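Local coordinates for DNA helicase assembly protein (PDB 1C1K) that loads the replicative helicase of bacteriophage T4 onto fork DNA covered by single-stranded DNA-binding protein, and takes part in viral replication, recombination and repair, at residues A[45-48]-A[49-52]; A[64-67]-A[68-72]; A[119-122]-A[123-127]; A[182-185]-A[186-190]; A[206-209]-A[210-214]. All blocks are in the same frame, centred on the assembly; numbering follows the deposited sequence.

Contact 1: A[45-48]-A[49-52]; sequences VSDA and AYQK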
# COMPACT_ATOMS: atom_id res chain seq x y z
N VAL A 45 18.50 9.38 11.97
CA VAL A 45 17.40 9.97 12.71
C VAL A 45 17.92 10.83 13.86
O VAL A 45 19.09 10.73 14.23
CB VAL A 45 16.47 8.88 13.29
CG1 VAL A 45 16.11 7.88 12.21
CG2 VAL A 45 17.15 8.18 14.46
N SER A 46 17.06 11.66 14.41
CA SER A 46 17.43 12.52 15.53
C SER A 46 17.32 11.73 16.84
O SER A 46 16.23 11.27 17.21
CB SER A 46 16.50 13.74 15.58
OG SER A 46 16.47 14.31 16.88
N ASP A 47 18.44 11.57 17.53
CA ASP A 47 18.43 10.83 18.79
C ASP A 47 17.58 11.56 19.81
O ASP A 47 16.90 10.94 20.62
CB ASP A 47 19.85 10.67 19.34
CG ASP A 47 19.90 9.79 20.58
OD1 ASP A 47 20.33 10.27 21.65
OD2 ASP A 47 19.49 8.61 20.48
N ALA A 48 17.62 12.89 19.78
CA ALA A 48 16.84 13.69 20.71
C ALA A 48 15.35 13.36 20.56
O ALA A 48 14.63 13.24 21.56
CB ALA A 48 17.09 15.18 20.47
N ALA A 49 14.90 13.21 19.32
CA ALA A 49 13.50 12.89 19.05
C ALA A 49 13.17 11.50 19.58
O ALA A 49 12.11 11.29 20.17
CB ALA A 49 13.22 12.96 17.56
N TYR A 50 14.07 10.55 19.36
CA TYR A 50 13.85 9.18 19.83
C TYR A 50 13.78 9.15 21.36
O TYR A 50 12.90 8.52 21.94
CB TYR A 50 14.98 8.26 19.34
CG TYR A 50 15.03 6.92 20.04
CD1 TYR A 50 14.03 5.97 19.85
CD2 TYR A 50 16.09 6.59 20.89
CE1 TYR A 50 14.08 4.73 20.49
CE2 TYR A 50 16.15 5.36 21.54
CZ TYR A 50 15.14 4.43 21.34
OH TYR A 50 15.21 3.21 21.97
N GLN A 51 14.71 9.85 22.01
CA GLN A 51 14.72 9.87 23.47
C GLN A 51 13.46 10.52 24.04
O GLN A 51 13.03 10.18 25.15
CB GLN A 51 15.97 10.58 23.98
CG GLN A 51 17.22 9.70 23.90
CD GLN A 51 17.18 8.54 24.89
OE1 GLN A 51 16.61 8.66 25.98
NE2 GLN A 51 17.78 7.42 24.52
N LYS A 52 12.88 11.44 23.30
CA LYS A 52 11.66 12.11 23.75
C LYS A 52 10.45 11.19 23.70
O LYS A 52 9.44 11.46 24.35
CB LYS A 52 11.39 13.35 22.89
CG LYS A 52 11.72 14.67 23.58
CD LYS A 52 11.83 15.81 22.57
CE LYS A 52 12.68 16.95 23.12
NZ LYS A 52 13.93 16.48 23.78
O HOH W 1 19.50 6.94 22.31
O HOH W 2 15.66 14.19 23.87
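S46 stands at the N-cap of helix 47-52, where its carbonyl O takes the first i to i+4 bond, from Y50 N (3.1 Å), and the bonds from Q51 N to D47 O and from K52 N to A48 O continue the turn. The side chain of S46 adds a bond of its own. With OG anti to the backbone N (chi1 157°), the hydroxyl is turned onto the start of the helix and accepts from A49 N at 3.1 Å, the capping bond. Serine suits this place because its hydroxyl sits on a short arm. The small CB of A49 packs beside it, 3.6 Å from S46 OG. D47 and Q51, four residues apart, run side by side in the same direction, with carboxylate and amide planes 54° apart. A water joins them: it donates to D47 OD2 and accepts from Q51 NE2 at 2.8 Å. D47 OD2 also forms a salt bridge with K17 of helix 16-30, and it lies 4.0 Å from Y50 CD2, near the plane of the ring at its edge. Y50 itself leads toward helix 16-30, where its ring meets that of Y20. On another side of the turn, a second water donates to A48 O and accepts from K52 NZ at 2.9 Å; a bend at the last torsion of K52 (chi4 45°) brings NZ round to this water. D47, in the first turn, lies near the positive end of the helix dipole, which would probably suit its carboxylate; together with the serine cap and K17, this probably steadies a short, solvent-facing helix.

Contact 2: A[64-67]-A[68-72]; sequences EKYK and LKELA
The N-terminal cap of helix 68-81 is formed here, just after helix 56-65 has ended, and K67 and E70 make its central bond. K67 occupies the N-cap position, and its backbone N donates to E70 OE1 at 2.8 Å in a nearly straight bond (171°) that uses the anti lone pair of the carboxylate. Glutamate suits the third helical position because its arm, extended beyond CG, can reach back to the N-cap amide. The same OE1 receives a water that also donates to K65 O, linking the end of one helix to the start of the next. Along the backbone, L71 N bonds to K67 O at 2.9 Å. Y66 crosses E70 at about a right angle, its ring edge near OE1, while Y66 CB rests on L71 CD2 at 3.8 Å; L71 continues inward to V19 and L22 of helix 16-30. K67 and K69 run side by side, and E11 gathers both ammonium groups in salt bridges and would balance their charge. A side chain at the third helical position bonded back to the N-cap N-H is one half of a capping box, and the apolar Y66–L71 pair, spanning the helix start, resembles a hydrophobic staple.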
# COMPACT_ATOMS: atom_id res chain seq x y z
N GLU A 64 13.05 -7.75 20.14
CA GLU A 64 13.41 -9.01 20.77
C GLU A 64 12.90 -10.22 20.01
O GLU A 64 13.57 -11.24 19.94
CB GLU A 64 12.87 -9.05 22.20
CG GLU A 64 13.45 -7.98 23.11
CD GLU A 64 12.73 -7.85 24.44
OE1 GLU A 64 11.81 -8.66 24.71
OE2 GLU A 64 13.07 -6.94 25.21
N LYS A 65 11.72 -10.08 19.43
CA LYS A 65 11.06 -11.19 18.76
C LYS A 65 11.07 -11.31 17.24
O LYS A 65 11.15 -12.43 16.72
CB LYS A 65 9.60 -11.23 19.23
CG LYS A 65 8.74 -12.27 18.55
CD LYS A 65 7.36 -12.31 19.18
CE LYS A 65 6.45 -13.29 18.45
NZ LYS A 65 6.48 -14.64 19.09
N TYR A 66 11.00 -10.19 16.53
CA TYR A 66 10.91 -10.23 15.08
C TYR A 66 12.16 -9.94 14.26
O TYR A 66 12.94 -9.06 14.60
CB TYR A 66 9.79 -9.28 14.63
CG TYR A 66 8.45 -9.59 15.26
CD1 TYR A 66 8.01 -8.90 16.39
CD2 TYR A 66 7.62 -10.59 14.74
CE1 TYR A 66 6.78 -9.19 16.98
CE2 TYR A 66 6.40 -10.89 15.33
CZ TYR A 66 5.99 -10.19 16.45
OH TYR A 66 4.79 -10.50 17.05
N LYS A 67 12.31 -10.70 13.17
CA LYS A 67 13.44 -10.52 12.27
C LYS A 67 13.17 -9.26 11.46
O LYS A 67 12.03 -8.79 11.39
CB LYS A 67 13.57 -11.70 11.31
CG LYS A 67 13.57 -13.06 11.98
CD LYS A 67 13.36 -14.16 10.94
CE LYS A 67 14.08 -15.43 11.34
NZ LYS A 67 15.57 -15.27 11.26
N LEU A 68 14.21 -8.71 10.84
CA LEU A 68 14.08 -7.50 10.05
C LEU A 68 12.96 -7.56 9.01
O LEU A 68 12.17 -6.62 8.88
CB LEU A 68 15.41 -7.18 9.36
CG LEU A 68 15.43 -5.98 8.40
CD1 LEU A 68 14.96 -4.73 9.13
CD2 LEU A 68 16.85 -5.78 7.86
N LYS A 69 12.88 -8.67 8.27
CA LYS A 69 11.84 -8.81 7.25
C LYS A 69 10.44 -8.74 7.87
O LYS A 69 9.53 -8.11 7.31
CB LYS A 69 12.02 -10.13 6.49
CG LYS A 69 11.90 -11.37 7.35
CD LYS A 69 12.12 -12.64 6.53
CE LYS A 69 11.53 -13.86 7.23
NZ LYS A 69 11.88 -15.13 6.53
N GLU A 70 10.27 -9.36 9.03
CA GLU A 70 8.98 -9.34 9.72
C GLU A 70 8.68 -7.92 10.22
O GLU A 70 7.54 -7.44 10.11
CB GLU A 70 8.99 -10.33 10.88
CG GLU A 70 9.23 -11.78 10.45
CD GLU A 70 9.39 -12.74 11.62
OE1 GLU A 70 10.23 -12.49 12.51
OE2 GLU A 70 8.67 -13.77 11.64
N LEU A 71 9.69 -7.25 10.76
CA LEU A 71 9.52 -5.89 11.26
C LEU A 71 9.10 -4.98 10.11
O LEU A 71 8.18 -4.17 10.25
CB LEU A 71 10.83 -5.39 11.88
CG LEU A 71 11.25 -6.08 13.19
CD1 LEU A 71 12.72 -5.82 13.47
CD2 LEU A 71 10.38 -5.58 14.33
N ALA A 72 9.76 -5.11 8.97
CA ALA A 72 9.42 -4.29 7.80
C ALA A 72 7.96 -4.50 7.40
O ALA A 72 7.24 -3.53 7.14
CB ALA A 72 10.33 -4.66 6.63
O HOH W 3 11.43 -14.07 14.48

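Contact 3: A[119-122]-A[123-127]; sequences NIYY and FSKKV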
# COMPACT_ATOMS: atom_id res chain seq x y z
N ASN A 119 -15.27 -8.27 -9.15
CA ASN A 119 -16.17 -7.34 -8.48
C ASN A 119 -16.21 -5.99 -9.20
O ASN A 119 -17.26 -5.34 -9.25
CB ASN A 119 -15.76 -7.17 -7.02
CG ASN A 119 -16.11 -8.38 -6.18
OD1 ASN A 119 -15.61 -8.55 -5.07
ND2 ASN A 119 -16.98 -9.22 -6.71
N ILE A 120 -15.08 -5.55 -9.75
CA ILE A 120 -15.06 -4.28 -10.46
C ILE A 120 -15.92 -4.41 -11.71
O ILE A 120 -16.67 -3.50 -12.05
CB ILE A 120 -13.63 -3.87 -10.90
CG1 ILE A 120 -12.76 -3.59 -9.68
CG2 ILE A 120 -13.69 -2.62 -11.78
CD1 ILE A 120 -11.28 -3.56 -10.00
N TYR A 121 -15.80 -5.55 -12.38
CA TYR A 121 -16.57 -5.80 -13.60
C TYR A 121 -18.07 -5.80 -13.34
O TYR A 121 -18.82 -5.11 -14.03
CB TYR A 121 -16.15 -7.14 -14.22
CG TYR A 121 -16.97 -7.51 -15.44
CD1 TYR A 121 -16.60 -7.08 -16.72
CD2 TYR A 121 -18.12 -8.29 -15.32
CE1 TYR A 121 -17.36 -7.41 -17.84
CE2 TYR A 121 -18.89 -8.63 -16.43
CZ TYR A 121 -18.50 -8.19 -17.69
OH TYR A 121 -19.27 -8.54 -18.79
N TYR A 122 -18.52 -6.57 -12.36
CA TYR A 122 -19.95 -6.62 -12.06
C TYR A 122 -20.47 -5.27 -11.58
O TYR A 122 -21.62 -4.92 -11.84
CB TYR A 122 -20.23 -7.73 -11.05
CG TYR A 122 -19.97 -9.11 -11.63
CD1 TYR A 122 -19.07 -9.99 -11.03
CD2 TYR A 122 -20.57 -9.50 -12.83
CE1 TYR A 122 -18.78 -11.22 -11.61
CE2 TYR A 122 -20.29 -10.73 -13.42
CZ TYR A 122 -19.38 -11.58 -12.80
OH TYR A 122 -19.09 -12.79 -13.39
N PHE A 123 -19.62 -4.51 -10.90
CA PHE A 123 -20.03 -3.19 -10.43
C PHE A 123 -20.23 -2.28 -11.65
O PHE A 123 -21.13 -1.44 -11.68
CB PHE A 123 -18.95 -2.58 -9.52
CG PHE A 123 -19.18 -1.13 -9.20
CD1 PHE A 123 -20.02 -0.76 -8.16
CD2 PHE A 123 -18.54 -0.13 -9.94
CE1 PHE A 123 -20.24 0.59 -7.87
CE2 PHE A 123 -18.75 1.21 -9.65
CZ PHE A 123 -19.60 1.57 -8.61
N SER A 124 -19.37 -2.46 -12.65
CA SER A 124 -19.44 -1.65 -13.85
C SER A 124 -20.78 -1.85 -14.55
O SER A 124 -21.31 -0.94 -15.19
CB SER A 124 -18.27 -1.99 -14.78
OG SER A 124 -18.56 -3.09 -15.61
N LYS A 125 -21.35 -3.05 -14.42
CA LYS A 125 -22.64 -3.35 -15.03
C LYS A 125 -23.76 -2.71 -14.21
O LYS A 125 -24.75 -2.22 -14.75
CB LYS A 125 -22.85 -4.86 -15.12
CG LYS A 125 -21.87 -5.57 -16.04
CD LYS A 125 -21.83 -4.92 -17.41
CE LYS A 125 -21.02 -5.74 -18.40
NZ LYS A 125 -21.39 -5.42 -19.82
N LYS A 126 -23.59 -2.72 -12.89
CA LYS A 126 -24.59 -2.14 -12.00
C LYS A 126 -24.74 -0.64 -12.24
O LYS A 126 -25.85 -0.11 -12.19
CB LYS A 126 -24.20 -2.40 -10.54
CG LYS A 126 -25.25 -1.93 -9.54
CD LYS A 126 -25.00 -2.53 -8.16
CE LYS A 126 -25.97 -3.67 -7.88
NZ LYS A 126 -26.51 -3.61 -6.49
N VAL A 127 -23.62 0.04 -12.50
CA VAL A 127 -23.64 1.48 -12.74
C VAL A 127 -23.83 1.80 -14.22
O VAL A 127 -23.75 2.95 -14.64
CB VAL A 127 -22.35 2.16 -12.22
CG1 VAL A 127 -22.23 1.96 -10.71
CG2 VAL A 127 -21.13 1.58 -12.93
O HOH W 4 -19.13 -6.68 -20.61
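Y121 and K125, one turn apart on helix 109-126, meet through the phenol end of the ring and the last methylene of the lysine. K125 CE lies 3.3 Å from Y121 OH and 3.6 Å from Y121 CZ, the two side chains slanting across one another. A bend at chi2 (-52°) brings the lysine back to the phenol end of the tyrosine, and a water completes the link, 2.6 Å from Y121 OH and accepting from K125 NZ at 2.7 Å. Lysine suits this place, since its methylenes can pack beside the phenol end while its ammonium reaches water. Beneath them, Y121 O takes two donors: K125 N at 3.3 Å and the hydroxyl of S124, whose OG donates at 2.6 Å onto a lone pair in the carbonyl plane. S124 OG is held there by its chi1 of 86°, which places it between the backbone N and the carbonyl carbon. A serine can thus be buried, its polar end spent on its own helix, while its side chain packs against F132 and I135. Farther out, Y121 touches C215 and K216 of helix 201-216, whereas I120 and F123 reach L150 of helix 146-152. Y121 O is thus shared between a short hydroxyl bond and a long one from K125 N, which also bonds weakly to Y122 O, while the bridging water probably helps keep the lysine charge hydrated beside a largely buried ring.

Contact 4: A[182-185]-A[186-190]; sequences VWNN and YSIKL
One face of the W183 indole carries S187 CB, which lies 3.9 Å from the centroid of the five-membered ring and 27° off its normal, a CH-pi contact. The methylene sits toward the rim of the ring system, 3.6 Å from W183 NE1. At the far end of the six-membered ring, L190 CD1 approaches W183 CH2 at 3.8 Å, the leucine crossing the indole at about a right angle. Y186 has the carbonyl O of V182 in its plane, at the ring edge, 3.6 Å from Y186 CD1. F148 meets both W183 and Y186 edge-to-face. The tryptophan is brought over the following turn by a chi1 of 161°, with CG beside its carbonyl carbon.

W183, S187 and L190 follow the i, i+4, i+7 spacing that makes one stripe of helix 181-196. This stripe faces helices 158-168 and 170-177 in the alpha-helical C-terminal half of the protein: L190 packs on F158, F161 and I162, and W183 NE1 and S187 OG both bond to D175 OD2. Serine is apt here: its short CB lies close against the indole while its hydroxyl shares the acid.

On a different side of the helix, I188 packs against N184, its CD1 3.8 Å from N184 ND2, the two side chains set at a slant. The backbone under these pairs is firmly bonded, S187 N to W183 O at 2.7 Å and I188 N to N184 O at 2.9 Å, but the Y186 N to V182 O bond is weak at 3.5 Å. The Y186 ring also meets W86 edge-to-face, and K189 makes a cation-pi contact with W86.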
# COMPACT_ATOMS: atom_id res chain seq x y z
N VAL A 182 -8.72 14.93 -1.02
CA VAL A 182 -9.03 13.55 -0.68
C VAL A 182 -8.24 12.58 -1.57
O VAL A 182 -7.72 11.58 -1.09
CB VAL A 182 -10.53 13.26 -0.81
CG1 VAL A 182 -10.80 11.78 -0.62
CG2 VAL A 182 -11.30 14.06 0.23
N TRP A 183 -8.14 12.89 -2.86
CA TRP A 183 -7.39 12.02 -3.76
C TRP A 183 -5.91 12.10 -3.43
O TRP A 183 -5.23 11.09 -3.33
CB TRP A 183 -7.60 12.41 -5.23
CG TRP A 183 -6.52 11.84 -6.12
CD1 TRP A 183 -5.50 12.53 -6.71
CD2 TRP A 183 -6.31 10.46 -6.45
NE1 TRP A 183 -4.66 11.67 -7.38
CE2 TRP A 183 -5.13 10.39 -7.24
CE3 TRP A 183 -6.99 9.27 -6.16
CZ2 TRP A 183 -4.63 9.18 -7.73
CZ3 TRP A 183 -6.49 8.07 -6.65
CH2 TRP A 183 -5.32 8.03 -7.43
N ASN A 184 -5.42 13.33 -3.28
CA ASN A 184 -4.01 13.55 -2.97
C ASN A 184 -3.55 12.74 -1.75
O ASN A 184 -2.51 12.09 -1.80
CB ASN A 184 -3.74 15.03 -2.71
CG ASN A 184 -2.33 15.29 -2.19
OD1 ASN A 184 -1.35 14.97 -2.85
ND2 ASN A 184 -2.23 15.87 -0.99
N ASN A 185 -4.33 12.77 -0.68
CA ASN A 185 -3.99 12.03 0.53
C ASN A 185 -3.77 10.55 0.21
O ASN A 185 -2.82 9.92 0.69
CB ASN A 185 -5.10 12.16 1.57
CG ASN A 185 -5.42 13.61 1.90
OD1 ASN A 185 -6.48 13.92 2.45
ND2 ASN A 185 -4.50 14.52 1.57
N TYR A 186 -4.67 9.99 -0.60
CA TYR A 186 -4.56 8.59 -0.99
C TYR A 186 -3.41 8.40 -1.98
O TYR A 186 -2.65 7.44 -1.89
CB TYR A 186 -5.86 8.10 -1.63
CG TYR A 186 -6.80 7.40 -0.68
CD1 TYR A 186 -7.77 8.11 0.02
CD2 TYR A 186 -6.72 6.02 -0.48
CE1 TYR A 186 -8.65 7.47 0.89
CE2 TYR A 186 -7.60 5.37 0.38
CZ TYR A 186 -8.56 6.10 1.07
OH TYR A 186 -9.43 5.46 1.92
N SER A 187 -3.29 9.33 -2.92
CA SER A 187 -2.25 9.25 -3.94
C SER A 187 -0.85 9.23 -3.34
O SER A 187 0.05 8.57 -3.87
CB SER A 187 -2.38 10.42 -4.91
OG SER A 187 -1.58 10.18 -6.05
N ILE A 188 -0.66 9.95 -2.24
CA ILE A 188 0.64 9.97 -1.60
C ILE A 188 0.97 8.54 -1.17
O ILE A 188 2.07 8.05 -1.41
CB ILE A 188 0.65 10.91 -0.37
CG1 ILE A 188 0.62 12.36 -0.84
CG2 ILE A 188 1.90 10.65 0.49
CD1 ILE A 188 0.35 13.35 0.27
N LYS A 189 0.01 7.86 -0.54
CA LYS A 189 0.23 6.49 -0.09
C LYS A 189 0.37 5.54 -1.27
O LYS A 189 1.21 4.64 -1.26
CB LYS A 189 -0.93 6.01 0.80
CG LYS A 189 -1.33 6.98 1.90
CD LYS A 189 -0.41 6.88 3.11
CE LYS A 189 -1.05 7.50 4.34
NZ LYS A 189 -2.53 7.56 4.19
N LEU A 190 -0.46 5.73 -2.29
CA LEU A 190 -0.42 4.87 -3.46
C LEU A 190 0.95 4.93 -4.15
O LEU A 190 1.53 3.90 -4.49
CB LEU A 190 -1.52 5.27 -4.44
CG LEU A 190 -2.93 4.83 -4.03
CD1 LEU A 190 -3.96 5.61 -4.83
CD2 LEU A 190 -3.09 3.34 -4.27

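Contact 5: A[206-209]-A[210-214]; sequences NVFI and ETVKS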
# COMPACT_ATOMS: atom_id res chain seq x y z
N ASN A 206 -2.20 -9.68 -18.12
CA ASN A 206 -2.69 -10.98 -18.56
C ASN A 206 -3.79 -11.48 -17.63
O ASN A 206 -4.83 -11.95 -18.08
CB ASN A 206 -1.55 -12.01 -18.58
CG ASN A 206 -0.53 -11.75 -19.69
OD1 ASN A 206 -0.75 -10.94 -20.58
ND2 ASN A 206 0.59 -12.45 -19.63
N VAL A 207 -3.55 -11.38 -16.33
CA VAL A 207 -4.53 -11.82 -15.34
C VAL A 207 -5.82 -11.01 -15.50
O VAL A 207 -6.92 -11.57 -15.47
CB VAL A 207 -3.99 -11.66 -13.90
CG1 VAL A 207 -5.08 -12.00 -12.89
CG2 VAL A 207 -2.78 -12.57 -13.70
N PHE A 208 -5.67 -9.71 -15.68
CA PHE A 208 -6.82 -8.82 -15.86
C PHE A 208 -7.66 -9.24 -17.08
O PHE A 208 -8.87 -9.41 -16.98
CB PHE A 208 -6.32 -7.38 -16.04
CG PHE A 208 -7.41 -6.37 -16.19
CD1 PHE A 208 -8.10 -5.89 -15.09
CD2 PHE A 208 -7.73 -5.88 -17.46
CE1 PHE A 208 -9.09 -4.92 -15.23
CE2 PHE A 208 -8.72 -4.91 -17.62
CZ PHE A 208 -9.40 -4.43 -16.50
N ILE A 209 -7.00 -9.41 -18.22
CA ILE A 209 -7.68 -9.79 -19.46
C ILE A 209 -8.39 -11.14 -19.33
O ILE A 209 -9.54 -11.28 -19.73
CB ILE A 209 -6.66 -9.83 -20.63
CG1 ILE A 209 -6.16 -8.41 -20.92
CG2 ILE A 209 -7.29 -10.43 -21.89
CD1 ILE A 209 -5.12 -8.32 -22.03
N GLU A 210 -7.70 -12.12 -18.76
CA GLU A 210 -8.27 -13.45 -18.58
C GLU A 210 -9.46 -13.44 -17.62
O GLU A 210 -10.46 -14.12 -17.85
CB GLU A 210 -7.19 -14.40 -18.05
CG GLU A 210 -7.31 -15.83 -18.57
CD GLU A 210 -7.15 -15.91 -20.08
OE1 GLU A 210 -8.15 -16.19 -20.77
OE2 GLU A 210 -6.02 -15.71 -20.58
N THR A 211 -9.36 -12.65 -16.55
CA THR A 211 -10.43 -12.58 -15.57
C THR A 211 -11.67 -11.91 -16.14
O THR A 211 -12.79 -12.36 -15.92
CB THR A 211 -9.96 -11.84 -14.30
OG1 THR A 211 -8.82 -12.51 -13.74
CG2 THR A 211 -11.07 -11.81 -13.25
N VAL A 212 -11.47 -10.82 -16.87
CA VAL A 212 -12.60 -10.12 -17.46
C VAL A 212 -13.27 -11.03 -18.50
O VAL A 212 -14.49 -11.09 -18.60
CB VAL A 212 -12.14 -8.79 -18.14
CG1 VAL A 212 -13.26 -8.21 -18.99
CG2 VAL A 212 -11.72 -7.79 -17.07
N LYS A 213 -12.45 -11.74 -19.27
CA LYS A 213 -12.99 -12.64 -20.29
C LYS A 213 -13.89 -13.69 -19.67
O LYS A 213 -14.94 -14.02 -20.23
CB LYS A 213 -11.86 -13.32 -21.05
CG LYS A 213 -12.34 -14.27 -22.12
CD LYS A 213 -11.17 -14.92 -22.82
CE LYS A 213 -11.52 -16.32 -23.28
NZ LYS A 213 -10.46 -16.84 -24.18
N SER A 214 -13.49 -14.22 -18.52
CA SER A 214 -14.28 -15.24 -17.83
C SER A 214 -15.56 -14.65 -17.24
O SER A 214 -16.50 -15.39 -16.94
CB SER A 214 -13.44 -15.92 -16.73
OG SER A 214 -13.24 -15.07 -15.62
O HOH W 5 -4.33 -13.15 -21.31
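F208 and V212 lie side by side and point the same way along the C-terminal helix 201-216, forming an i, i+4 pair on its inner side. V212 CG2 sits over the centre of the F208 ring, 4.2 Å from the centroid and 11° off the normal, so the methyl group meets the ring almost squarely in a CH-pi contact. The phenyl group has its CG anti to the backbone N (chi1 -178°), which sends it along the helix toward the next turn. A beta-branched valine is well placed there: CG2 serves the ring while the same residue touches F132. F208 extends the apolar layer to F136 and to the ring of F167.

V207 and T211 form a second parallel pair, with V207 CG1 3.9 Å from T211 OG1. Both side chains contact E114 on helix 109-126. Threonine can be buried at this position because its hydroxyl finds a partner on its own helix: T211 OG1 donates to V207 O at 2.7 Å, while T211 N donates to the same oxygen at 2.9 Å. The two donors come from opposite faces of the carbonyl plane, the hydroxyl standing 38° out of it.

On the polar side, E210 bends at chi2 and its OE2 accepts from a water at 3.2 Å; that water also makes a weak bond to N206 O, whose main partner is E210 N. At the last turn, S214 folds back on the backbone, its OG donating to T211 O at 2.8 Å.

Overall arrangement
From the N terminus the five contacts follow in series; none nests in or crosses another, and each spans adjoining residues, so none closes a long loop. Contact 1 starts helix 47-52 at the protein surface, and contact 2 joins the end of helix 56-65 to the start of helix 68-81, with centres 21 Å apart; both belong to the N-terminal family region. Contacts 3, 4 and 5 lie in the C-terminal one. Contact 4, nearest the chain centre, sets helix 181-196 against helices 158-168 and 170-177. Contacts 3 and 5 touch through Y121 CD1 and V212 CG1 (4.2 Å), tying helix 109-126 to helix 201-216. Contacts 1 and 5 are about 50 Å apart between centres, on opposite sides of the chain's centre.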